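Local atomic coordinates of attaching and effacing protein, pathogenesis factor (Escherichia coli, PDB entry 4E9L), a protein that probably serves as an adhesin of the intimin/invasin family, this fragment supplying a row of immunoglobulin-like domains from its extended, surface-displayed part. Residues A[101-106]-A[158-163]; A[190-195]-A[278-283]; A[260-265]-A[287-292]. All coordinates share one frame; numbering follows the deposited sequence.

Contact 1 of 3, residues A[101-106]-A[158-163]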
ATOM      1  N   ASP A 101       6.022 -18.534 -25.964  1.00 14.94           N
ATOM      2  CA  ASP A 101       5.300 -17.378 -25.479  1.00 15.89           C
ATOM      3  C   ASP A 101       5.847 -17.189 -24.040  1.00 22.47           C
ATOM      4  O   ASP A 101       6.449 -18.112 -23.476  1.00 22.63           O
ATOM      5  CB  ASP A 101       3.784 -17.603 -25.525  1.00 18.25           C
ATOM      6  CG  ASP A 101       2.956 -16.441 -24.989  1.00 33.56           C
ATOM      7  OD1 ASP A 101       3.488 -15.294 -24.940  1.00 33.86           O
ATOM      8  OD2 ASP A 101       1.795 -16.679 -24.584  1.00 39.71           O
ATOM      9  N   LYS A 102       5.751 -15.979 -23.496  1.00 20.08           N
ATOM     10  CA  LYS A 102       6.331 -15.694 -22.182  1.00 20.24           C
ATOM     11  C   LYS A 102       7.867 -15.908 -22.051  1.00 22.18           C
ATOM     12  O   LYS A 102       8.330 -16.459 -21.035  1.00 22.56           O
ATOM     13  CB  LYS A 102       5.499 -16.268 -21.019  1.00 22.32           C
ATOM     14  CG  LYS A 102       4.081 -15.713 -21.029  1.00 32.25           C
ATOM     15  CD  LYS A 102       3.323 -16.033 -19.753  1.00 50.74           C
ATOM     16  CE  LYS A 102       1.819 -15.922 -19.916  1.00 60.61           C
ATOM     17  NZ  LYS A 102       1.383 -14.653 -20.571  1.00 67.29           N
ATOM     18  N   PRO A 103       8.697 -15.493 -23.044  1.00 17.77           N
ATOM     19  CA  PRO A 103      10.147 -15.560 -22.812  1.00 18.78           C
ATOM     20  C   PRO A 103      10.457 -14.494 -21.743  1.00 22.19           C
ATOM     21  O   PRO A 103       9.646 -13.581 -21.512  1.00 20.74           O
ATOM     22  CB  PRO A 103      10.729 -15.162 -24.170  1.00 20.16           C
ATOM     23  CG  PRO A 103       9.732 -14.178 -24.712  1.00 22.66           C
ATOM     24  CD  PRO A 103       8.403 -14.791 -24.318  1.00 18.82           C
ATOM     25  N   VAL A 104      11.589 -14.628 -21.073  1.00 20.37           N
ATOM     26  CA  VAL A 104      11.978 -13.698 -20.006  1.00 20.89           C
ATOM     27  C   VAL A 104      12.892 -12.637 -20.595  1.00 23.30           C
ATOM     28  O   VAL A 104      13.689 -12.936 -21.502  1.00 21.81           O
ATOM     29  CB  VAL A 104      12.659 -14.485 -18.838  1.00 26.00           C
ATOM     30  CG1 VAL A 104      13.064 -13.567 -17.673  1.00 25.39           C
ATOM     31  CG2 VAL A 104      11.741 -15.606 -18.329  1.00 26.32           C
ATOM     32  N   VAL A 105      12.820 -11.410 -20.057  1.00 19.24           N
ATOM     33  CA  VAL A 105      13.730 -10.313 -20.430  1.00 19.31           C
ATOM     34  C   VAL A 105      15.164 -10.810 -20.340  1.00 24.26           C
ATOM     35  O   VAL A 105      15.491 -11.619 -19.447  1.00 20.88           O
ATOM     36  CB  VAL A 105      13.547  -9.028 -19.564  1.00 21.79           C
ATOM     37  CG1 VAL A 105      12.231  -8.350 -19.867  1.00 20.45           C
ATOM     38  CG2 VAL A 105      13.693  -9.307 -18.063  1.00 21.11           C
ATOM     39  N   GLY A 106      15.987 -10.387 -21.308  1.00 23.09           N
ATOM     40  CA  GLY A 106      17.385 -10.784 -21.375  1.00 23.04           C
ATOM     41  C   GLY A 106      17.591 -12.168 -21.946  1.00 26.00           C
ATOM     42  O   GLY A 106      18.730 -12.591 -22.149  1.00 26.55           O
ATOM     43  N   ILE A 158      15.794 -14.003 -31.765  1.00 16.49           N
ATOM     44  CA  ILE A 158      15.730 -12.656 -31.179  1.00 15.68           C
ATOM     45  C   ILE A 158      16.405 -12.648 -29.792  1.00 20.10           C
ATOM     46  O   ILE A 158      16.019 -13.436 -28.933  1.00 21.23           O
ATOM     47  CB  ILE A 158      14.284 -12.055 -31.143  1.00 17.63           C
ATOM     48  CG1 ILE A 158      13.701 -11.896 -32.569  1.00 18.49           C
ATOM     49  CG2 ILE A 158      14.278 -10.678 -30.423  1.00 17.96           C
ATOM     50  CD1 ILE A 158      12.137 -11.916 -32.626  1.00 25.57           C
ATOM     51  N   SER A 159      17.421 -11.800 -29.590  1.00 17.36           N
ATOM     52  CA  SER A 159      18.060 -11.638 -28.272  1.00 19.48           C
ATOM     53  C   SER A 159      17.290 -10.493 -27.644  1.00 25.02           C
ATOM     54  O   SER A 159      17.276  -9.392 -28.197  1.00 25.76           O
ATOM     55  CB  SER A 159      19.535 -11.250 -28.407  1.00 25.45           C
ATOM     56  OG  SER A 159      20.245 -12.245 -29.125  1.00 42.35           O
ATOM     57  N   LEU A 160      16.584 -10.769 -26.548  1.00 22.34           N
ATOM     58  CA  LEU A 160      15.732  -9.780 -25.892  1.00 21.36           C
ATOM     59  C   LEU A 160      16.485  -8.832 -25.026  1.00 24.52           C
ATOM     60  O   LEU A 160      17.424  -9.224 -24.351  1.00 24.17           O
ATOM     61  CB  LEU A 160      14.626 -10.461 -25.063  1.00 20.45           C
ATOM     62  CG  LEU A 160      13.671 -11.357 -25.861  1.00 24.12           C
ATOM     63  CD1 LEU A 160      12.965 -12.325 -24.950  1.00 23.75           C
ATOM     64  CD2 LEU A 160      12.675 -10.514 -26.681  1.00 22.37           C
ATOM     65  N   GLY A 161      16.036  -7.589 -25.020  1.00 21.82           N
ATOM     66  CA  GLY A 161      16.579  -6.570 -24.140  1.00 22.09           C
ATOM     67  C   GLY A 161      16.045  -6.801 -22.732  1.00 25.09           C
ATOM     68  O   GLY A 161      15.446  -7.846 -22.435  1.00 23.79           O
ATOM     69  N   THR A 162      16.217  -5.808 -21.868  1.00 20.73           N
ATOM     70  CA  THR A 162      15.820  -5.894 -20.459  1.00 20.38           C
ATOM     71  C   THR A 162      14.458  -5.270 -20.146  1.00 23.29           C
ATOM     72  O   THR A 162      14.100  -5.196 -18.968  1.00 24.32           O
ATOM     73  CB  THR A 162      16.908  -5.246 -19.603  1.00 25.01           C
ATOM     74  OG1 THR A 162      17.073  -3.902 -20.049  1.00 30.04           O
ATOM     75  CG2 THR A 162      18.231  -5.987 -19.675  1.00 27.90           C
ATOM     76  N   THR A 163      13.700  -4.816 -21.174  1.00 18.71           N
ATOM     77  CA  THR A 163      12.384  -4.194 -20.974  1.00 19.79           C
ATOM     78  C   THR A 163      11.283  -5.222 -21.153  1.00 23.51           C
ATOM     79  O   THR A 163      11.199  -5.831 -22.222  1.00 22.97           O
ATOM     80  CB  THR A 163      12.173  -3.014 -21.963  1.00 27.56           C
ATOM     81  OG1 THR A 163      13.246  -2.087 -21.807  1.00 30.07           O
ATOM     82  CG2 THR A 163      10.813  -2.307 -21.765  1.00 23.52           C
TER

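Contact 2 of 3, residues A[190-195]-A[278-283]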
ATOM      1  N   ASP A 190      11.975 -10.663 -15.031  1.00 18.73           N
ATOM      2  CA  ASP A 190      12.774 -11.721 -14.425  1.00 18.94           C
ATOM      3  C   ASP A 190      12.295 -11.975 -12.960  1.00 23.04           C
ATOM      4  O   ASP A 190      11.235 -11.460 -12.551  1.00 22.42           O
ATOM      5  CB  ASP A 190      14.273 -11.344 -14.506  1.00 21.70           C
ATOM      6  CG  ASP A 190      15.232 -12.523 -14.621  1.00 32.03           C
ATOM      7  OD1 ASP A 190      14.887 -13.633 -14.135  1.00 31.29           O
ATOM      8  OD2 ASP A 190      16.349 -12.322 -15.118  1.00 37.69           O
ATOM      9  N   ALA A 191      13.047 -12.768 -12.185  1.00 20.38           N
ATOM     10  CA  ALA A 191      12.681 -13.069 -10.793  1.00 21.20           C
ATOM     11  C   ALA A 191      12.519 -11.792  -9.956  1.00 24.80           C
ATOM     12  O   ALA A 191      13.187 -10.783 -10.211  1.00 23.04           O
ATOM     13  CB  ALA A 191      13.724 -13.977 -10.146  1.00 22.24           C
ATOM     14  N   LEU A 192      11.638 -11.853  -8.946  1.00 22.54           N
ATOM     15  CA  LEU A 192      11.433 -10.715  -8.067  1.00 22.50           C
ATOM     16  C   LEU A 192      12.760 -10.331  -7.397  1.00 25.14           C
ATOM     17  O   LEU A 192      13.457 -11.191  -6.851  1.00 26.60           O
ATOM     18  CB  LEU A 192      10.347 -11.050  -7.027  1.00 22.79           C
ATOM     19  CG  LEU A 192       9.875  -9.865  -6.152  1.00 26.78           C
ATOM     20  CD1 LEU A 192       8.447 -10.072  -5.670  1.00 27.30           C
ATOM     21  CD2 LEU A 192      10.796  -9.650  -4.975  1.00 28.76           C
ATOM     22  N   SER A 193      13.116  -9.051  -7.491  1.00 20.44           N
ATOM     23  CA  SER A 193      14.296  -8.470  -6.857  1.00 20.37           C
ATOM     24  C   SER A 193      13.871  -7.740  -5.585  1.00 23.13           C
ATOM     25  O   SER A 193      13.198  -6.706  -5.688  1.00 20.08           O
ATOM     26  CB  SER A 193      14.979  -7.476  -7.801  1.00 22.89           C
ATOM     27  OG  SER A 193      15.969  -6.686  -7.149  1.00 28.07           O
ATOM     28  N   SER A 194      14.297  -8.243  -4.379  1.00 21.85           N
ATOM     29  CA  SER A 194      13.999  -7.599  -3.097  0.50 22.38           C
ATOM     30  C   SER A 194      14.606  -6.195  -3.062  1.00 25.05           C
ATOM     31  O   SER A 194      14.036  -5.300  -2.464  1.00 22.76           O
ATOM     32  CB  SER A 194      14.562  -8.419  -1.938  0.50 27.57           C
ATOM     33  OG  SER A 194      14.136  -9.770  -2.004  0.50 39.57           O
ATOM     34  N   ASN A 195      15.761  -6.007  -3.728  1.00 22.30           N
ATOM     35  CA  ASN A 195      16.459  -4.709  -3.756  1.00 23.10           C
ATOM     36  C   ASN A 195      15.717  -3.621  -4.515  1.00 23.90           C
ATOM     37  O   ASN A 195      15.748  -2.472  -4.090  1.00 25.14           O
ATOM     38  CB  ASN A 195      17.873  -4.865  -4.321  1.00 32.38           C
ATOM     39  CG  ASN A 195      18.712  -5.848  -3.549  1.00 63.41           C
ATOM     40  OD1 ASN A 195      19.261  -5.534  -2.487  1.00 54.89           O
ATOM     41  ND2 ASN A 195      18.776  -7.078  -4.046  1.00 58.35           N
ATOM     42  N   GLN A 278       9.355 -15.941   0.895  1.00 27.40           N
ATOM     43  CA  GLN A 278      10.574 -15.122   1.019  1.00 27.35           C
ATOM     44  C   GLN A 278      10.261 -13.597   1.032  1.00 26.81           C
ATOM     45  O   GLN A 278       9.363 -13.185   0.292  1.00 23.84           O
ATOM     46  CB  GLN A 278      11.528 -15.419  -0.161  1.00 29.93           C
ATOM     47  CG  GLN A 278      12.259 -16.769  -0.068  1.00 47.61           C
ATOM     48  CD  GLN A 278      13.354 -16.743   0.973  1.00 66.53           C
ATOM     49  OE1 GLN A 278      13.178 -17.210   2.104  1.00 55.57           O
ATOM     50  NE2 GLN A 278      14.498 -16.164   0.621  1.00 66.97           N
ATOM     51  N   PRO A 279      11.091 -12.748   1.712  1.00 24.54           N
ATOM     52  CA  PRO A 279      10.861 -11.290   1.674  1.00 23.69           C
ATOM     53  C   PRO A 279      10.725 -10.762   0.258  1.00 26.48           C
ATOM     54  O   PRO A 279      11.501 -11.127  -0.636  1.00 25.49           O
ATOM     55  CB  PRO A 279      12.102 -10.703   2.347  1.00 25.41           C
ATOM     56  CG  PRO A 279      12.582 -11.782   3.249  1.00 31.06           C
ATOM     57  CD  PRO A 279      12.251 -13.083   2.575  1.00 26.84           C
ATOM     58  N   ALA A 280       9.696  -9.952   0.038  1.00 21.96           N
ATOM     59  CA  ALA A 280       9.450  -9.400  -1.295  1.00 22.12           C
ATOM     60  C   ALA A 280       9.958  -7.964  -1.407  1.00 27.02           C
ATOM     61  O   ALA A 280       9.834  -7.362  -2.461  1.00 29.17           O
ATOM     62  CB  ALA A 280       7.968  -9.486  -1.650  1.00 22.57           C
ATOM     63  N   ALA A 281      10.522  -7.409  -0.331  1.00 22.08           N
ATOM     64  CA  ALA A 281      11.031  -6.034  -0.356  1.00 22.00           C
ATOM     65  C   ALA A 281      12.355  -5.914   0.371  1.00 27.07           C
ATOM     66  O   ALA A 281      12.707  -6.790   1.164  1.00 23.77           O
ATOM     67  CB  ALA A 281      10.003  -5.075   0.222  1.00 22.16           C
ATOM     68  N   THR A 282      13.093  -4.822   0.091  1.00 28.24           N
ATOM     69  CA  THR A 282      14.412  -4.540   0.671  1.00 29.58           C
ATOM     70  C   THR A 282      14.356  -4.490   2.184  1.00 32.42           C
ATOM     71  O   THR A 282      15.142  -5.147   2.862  1.00 32.82           O
ATOM     72  CB  THR A 282      14.989  -3.222   0.106  1.00 41.78           C
ATOM     73  OG1 THR A 282      14.529  -3.006  -1.233  1.00 48.45           O
ATOM     74  CG2 THR A 282      16.492  -3.197   0.147  1.00 36.06           C
ATOM     75  N   GLU A 283      13.407  -3.728   2.714  1.00 26.47           N
ATOM     76  CA  GLU A 283      13.277  -3.588   4.156  1.00 26.14           C
ATOM     77  C   GLU A 283      11.806  -3.507   4.497  1.00 26.21           C
ATOM     78  O   GLU A 283      11.007  -3.046   3.683  1.00 24.54           O
ATOM     79  CB  GLU A 283      14.057  -2.358   4.668  1.00 28.28           C
ATOM     80  CG  GLU A 283      13.639  -1.038   4.036  1.00 39.89           C
ATOM     81  CD  GLU A 283      14.430   0.179   4.482  1.00 71.82           C
ATOM     82  OE1 GLU A 283      14.455   0.468   5.700  1.00 70.85           O
ATOM     83  OE2 GLU A 283      14.994   0.867   3.600  1.00 69.43           O
TER

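Contact 3 of 3, residues A[260-265]-A[287-292]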
ATOM      1  N   LEU A 260      -3.703  -3.539   6.715  1.00 13.48           N
ATOM      2  CA  LEU A 260      -3.006  -3.986   7.913  1.00 15.83           C
ATOM      3  C   LEU A 260      -3.884  -3.499   9.062  1.00 18.70           C
ATOM      4  O   LEU A 260      -4.115  -2.290   9.170  1.00 17.92           O
ATOM      5  CB  LEU A 260      -1.597  -3.327   7.980  1.00 17.44           C
ATOM      6  CG  LEU A 260      -0.636  -3.765   9.109  1.00 25.40           C
ATOM      7  CD1 LEU A 260       0.770  -3.258   8.830  1.00 27.15           C
ATOM      8  CD2 LEU A 260      -1.043  -3.163  10.439  1.00 31.08           C
ATOM      9  N   THR A 261      -4.398  -4.425   9.890  1.00 14.64           N
ATOM     10  CA  THR A 261      -5.224  -4.049  11.040  1.00 14.85           C
ATOM     11  C   THR A 261      -4.394  -4.268  12.301  1.00 19.13           C
ATOM     12  O   THR A 261      -3.864  -5.359  12.501  1.00 18.64           O
ATOM     13  CB  THR A 261      -6.548  -4.856  11.108  1.00 19.76           C
ATOM     14  OG1 THR A 261      -7.205  -4.861   9.838  1.00 21.03           O
ATOM     15  CG2 THR A 261      -7.510  -4.309  12.184  1.00 20.31           C
ATOM     16  N   THR A 262      -4.290  -3.254  13.152  1.00 16.42           N
ATOM     17  CA  THR A 262      -3.551  -3.412  14.421  1.00 17.40           C
ATOM     18  C   THR A 262      -4.503  -4.008  15.462  1.00 21.94           C
ATOM     19  O   THR A 262      -5.716  -3.912  15.303  1.00 20.58           O
ATOM     20  CB  THR A 262      -3.029  -2.049  14.922  1.00 22.28           C
ATOM     21  OG1 THR A 262      -4.151  -1.250  15.262  1.00 18.19           O
ATOM     22  CG2 THR A 262      -2.157  -1.331  13.887  1.00 23.47           C
ATOM     23  N   GLY A 263      -3.947  -4.579  16.532  1.00 20.82           N
ATOM     24  CA  GLY A 263      -4.744  -5.084  17.649  1.00 20.72           C
ATOM     25  C   GLY A 263      -4.631  -4.124  18.826  1.00 23.46           C
ATOM     26  O   GLY A 263      -4.295  -2.955  18.626  1.00 22.36           O
ATOM     27  N   GLY A 264      -4.816  -4.631  20.048  1.00 19.32           N
ATOM     28  CA  GLY A 264      -4.773  -3.827  21.273  1.00 19.01           C
ATOM     29  C   GLY A 264      -3.401  -3.540  21.863  1.00 22.70           C
ATOM     30  O   GLY A 264      -3.283  -2.842  22.884  1.00 22.00           O
ATOM     31  N   LYS A 265      -2.360  -4.112  21.245  1.00 18.37           N
ATOM     32  CA  LYS A 265      -0.983  -3.970  21.717  1.00 18.37           C
ATOM     33  C   LYS A 265      -0.314  -2.791  21.025  1.00 19.59           C
ATOM     34  O   LYS A 265      -0.296  -2.739  19.797  1.00 19.24           O
ATOM     35  CB  LYS A 265      -0.209  -5.277  21.452  1.00 20.42           C
ATOM     36  CG  LYS A 265       0.873  -5.544  22.473  1.00 35.95           C
ATOM     37  CD  LYS A 265       1.404  -6.957  22.338  1.00 36.38           C
ATOM     38  CE  LYS A 265       2.518  -7.209  23.319  1.00 47.56           C
ATOM     39  NZ  LYS A 265       3.427  -8.287  22.830  1.00 64.35           N
ATOM     40  N   LEU A 287       5.888   0.938  11.350  1.00 21.04           N
ATOM     41  CA  LEU A 287       4.931   1.842  11.951  1.00 20.43           C
ATOM     42  C   LEU A 287       4.915   1.679  13.460  1.00 21.56           C
ATOM     43  O   LEU A 287       5.433   0.687  14.003  1.00 21.76           O
ATOM     44  CB  LEU A 287       3.516   1.797  11.311  1.00 20.86           C
ATOM     45  CG  LEU A 287       2.622   0.556  11.453  1.00 25.74           C
ATOM     46  CD1 LEU A 287       1.794   0.595  12.762  1.00 26.80           C
ATOM     47  CD2 LEU A 287       1.582   0.555  10.347  1.00 28.68           C
ATOM     48  N   THR A 288       4.364   2.677  14.126  1.00 16.72           N
ATOM     49  CA  THR A 288       4.170   2.668  15.560  1.00 16.76           C
ATOM     50  C   THR A 288       2.678   2.538  15.806  1.00 19.02           C
ATOM     51  O   THR A 288       1.878   3.349  15.297  1.00 18.00           O
ATOM     52  CB  THR A 288       4.760   3.950  16.189  1.00 24.24           C
ATOM     53  OG1 THR A 288       6.174   3.914  16.009  1.00 25.58           O
ATOM     54  CG2 THR A 288       4.478   4.061  17.677  1.00 24.14           C
ATOM     55  N   VAL A 289       2.300   1.545  16.605  1.00 15.26           N
ATOM     56  CA  VAL A 289       0.913   1.427  17.057  1.00 13.05           C
ATOM     57  C   VAL A 289       0.826   2.286  18.341  1.00 16.70           C
ATOM     58  O   VAL A 289       1.551   2.057  19.309  1.00 15.27           O
ATOM     59  CB  VAL A 289       0.388  -0.021  17.250  1.00 15.61           C
ATOM     60  CG1 VAL A 289      -1.101  -0.028  17.643  1.00 14.35           C
ATOM     61  CG2 VAL A 289       0.615  -0.872  15.999  1.00 14.96           C
ATOM     62  N   ILE A 290      -0.017   3.304  18.307  1.00 14.90           N
ATOM     63  CA  ILE A 290      -0.267   4.205  19.430  1.00 15.27           C
ATOM     64  C   ILE A 290      -1.592   3.815  20.074  1.00 18.67           C
ATOM     65  O   ILE A 290      -2.263   2.931  19.541  1.00 15.91           O
ATOM     66  CB  ILE A 290      -0.190   5.681  18.960  1.00 18.76           C
ATOM     67  CG1 ILE A 290      -1.333   6.046  17.951  1.00 18.80           C
ATOM     68  CG2 ILE A 290       1.228   5.972  18.377  1.00 18.21           C
ATOM     69  CD1 ILE A 290      -1.540   7.604  17.700  1.00 17.92           C
ATOM     70  N   ALA A 291      -1.985   4.441  21.211  1.00 16.55           N
ATOM     71  CA  ALA A 291      -3.258   4.084  21.851  1.00 16.51           C
ATOM     72  C   ALA A 291      -4.454   4.260  20.923  1.00 18.87           C
ATOM     73  O   ALA A 291      -4.444   5.128  20.038  1.00 16.80           O
ATOM     74  CB  ALA A 291      -3.463   4.878  23.151  1.00 17.21           C
ATOM     75  N   GLY A 292      -5.482   3.439  21.133  1.00 15.39           N
ATOM     76  CA  GLY A 292      -6.702   3.528  20.345  1.00 15.20           C
ATOM     77  C   GLY A 292      -7.498   4.782  20.675  1.00 21.51           C
ATOM     78  O   GLY A 292      -7.069   5.618  21.496  1.00 20.10           O
TER

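Contact 1 of 3, residues A[101-106]-A[158-163]
P103 and L160 meet at about a right angle, and the leucine's CD1 does the touching: CD1 of L160 lies 3.7 Å from CB of P103 and lies as close to its CG. The same methyl also comes within 3.6 Å of O of V104. With CG anti to its own carbonyl carbon (chi1 -60°), L160 swings its branch over toward the loop 101-106. This is the tight side. V187 of strand 183-187 touches P103, V105 and L160, and V109 of strand 108-114 touches P103 and L160, so the leucine packs at the end of the interior of an immunoglobulin-like sandwich, between V109 of one sheet and V187 of the other. Further along, V105 sends CG1 against the backbone of the other segment, with CG1 of V105 3.5 Å from C of T163.

At the border between this packed part and the open side, N of exposed G106 gives a hydrogen bond to O of buried G161 at 2.8 Å, bent to 141° at the hydrogen, and the donor stands 40° above the carbonyl plane. Beside it, CA of G106 makes a CH...O contact of 3.4 Å with O of L160. T162 is exposed too; its CB points away from the loop, and its backbone O accepts a bond from ND2 of N224, in the following domain.

Across these two segments the join therefore rests on apolar burial, one bent backbone bond and a CH...O contact. Further backbone bonds come from outside the pair: P103 and V105 with V188, L160 with G107.

Contact 2 of 3, residues A[190-195]-A[278-283]
T282 grips the carbonyl of S194: its OG1 donates to O of S194 at 2.6 Å, approaching with a C=O...donor angle of 141° and tilted 16° from the carbonyl plane. The hydroxyl is brought there by a chi1 of -31°, well short of a staggered value. Elsewhere in the contact L192 packs its two methyls on A280, with CD2 of L192 3.5 Å from O of A280 and CD1 of L192 4.1 Å from CB of A280. The hydroxyl of S194 lies near O of P279, but that bond is weak and not settled, as its proton has another acceptor within reach and the serine has a second conformer.

In the next shell, O of S197 is a second acceptor for OG1 of T282, so two carbonyls compete for one proton. S193 is bonded within the same bend: its OG pairs with N of Q196 and its O with OG of S197. L192 is flanked by F275, I226 and L229, while M272 touches P279 and A281.

The linker entering this immunoglobulin-like domain is thus tied by a threonine hydroxyl to the strand 278-290 region. Leucine packing buries O of A280, which has no polar partner in the model, probably at some cost in desolvation.

Contact 3 of 3, residues A[260-265]-A[287-292]
In an immunoglobulin-like sandwich, strand 255-261 of one sheet, with the loop that follows it, faces strand 278-290 of the other, and inward side chains meet across the interior near one end of the domain. T262 and V289 reach tip to tip, with CG2 of T262 3.5 Å from CG2 of V289. With OG1 between backbone N and carbonyl carbon (chi1 66°) and bonded to O of E210, CG2 is the threonine branch turned to the valine. V289 uses both methyls: besides the CG2 contact, its CG1 lies 3.6 Å from O of K265 and also near the threonine. Deeper in, L260 and L287 also come tip to tip, CD1 of L260 lying 4.2 Å from CD2 of L287. The segments meet by van der Waals packing, chiefly of apolar groups, with one methyl against a carbonyl oxygen; NZ of K265 turns elsewhere, to a salt bridge with E241.

V206 of strand 205-207 touches T262 and L287, and L269 of strand 267-275 touches L260 and V289, so strands of the sheet containing 278-290 help surround the packed groups. Past the strand ends, O of G264 and N of G292 bond to N326 and D322 of the next domain.

Contact 1 closes along the chain before contact 2 opens, while the segments of contacts 2 and 3 alternate in sequence. Contacts 1 and 2 belong to successive domains, their centres 20 Å apart, yet they touch: CG2 of V105 lies 3.7 Å from N of D190, and CG1 of V104 is as far from CA of D190. N of D190 also bonds to OD2 of D220, tying the linker to a loop of the second domain. Contacts 2 and 3, with centres 26 Å apart, both use strand 278-290, at its start in contact 2 and at its end in contact 3. Contacts 1 and 3 are about 30 Å apart at their nearest atoms. Contact 1 thus adjoins one interdomain junction and contact 3 the next.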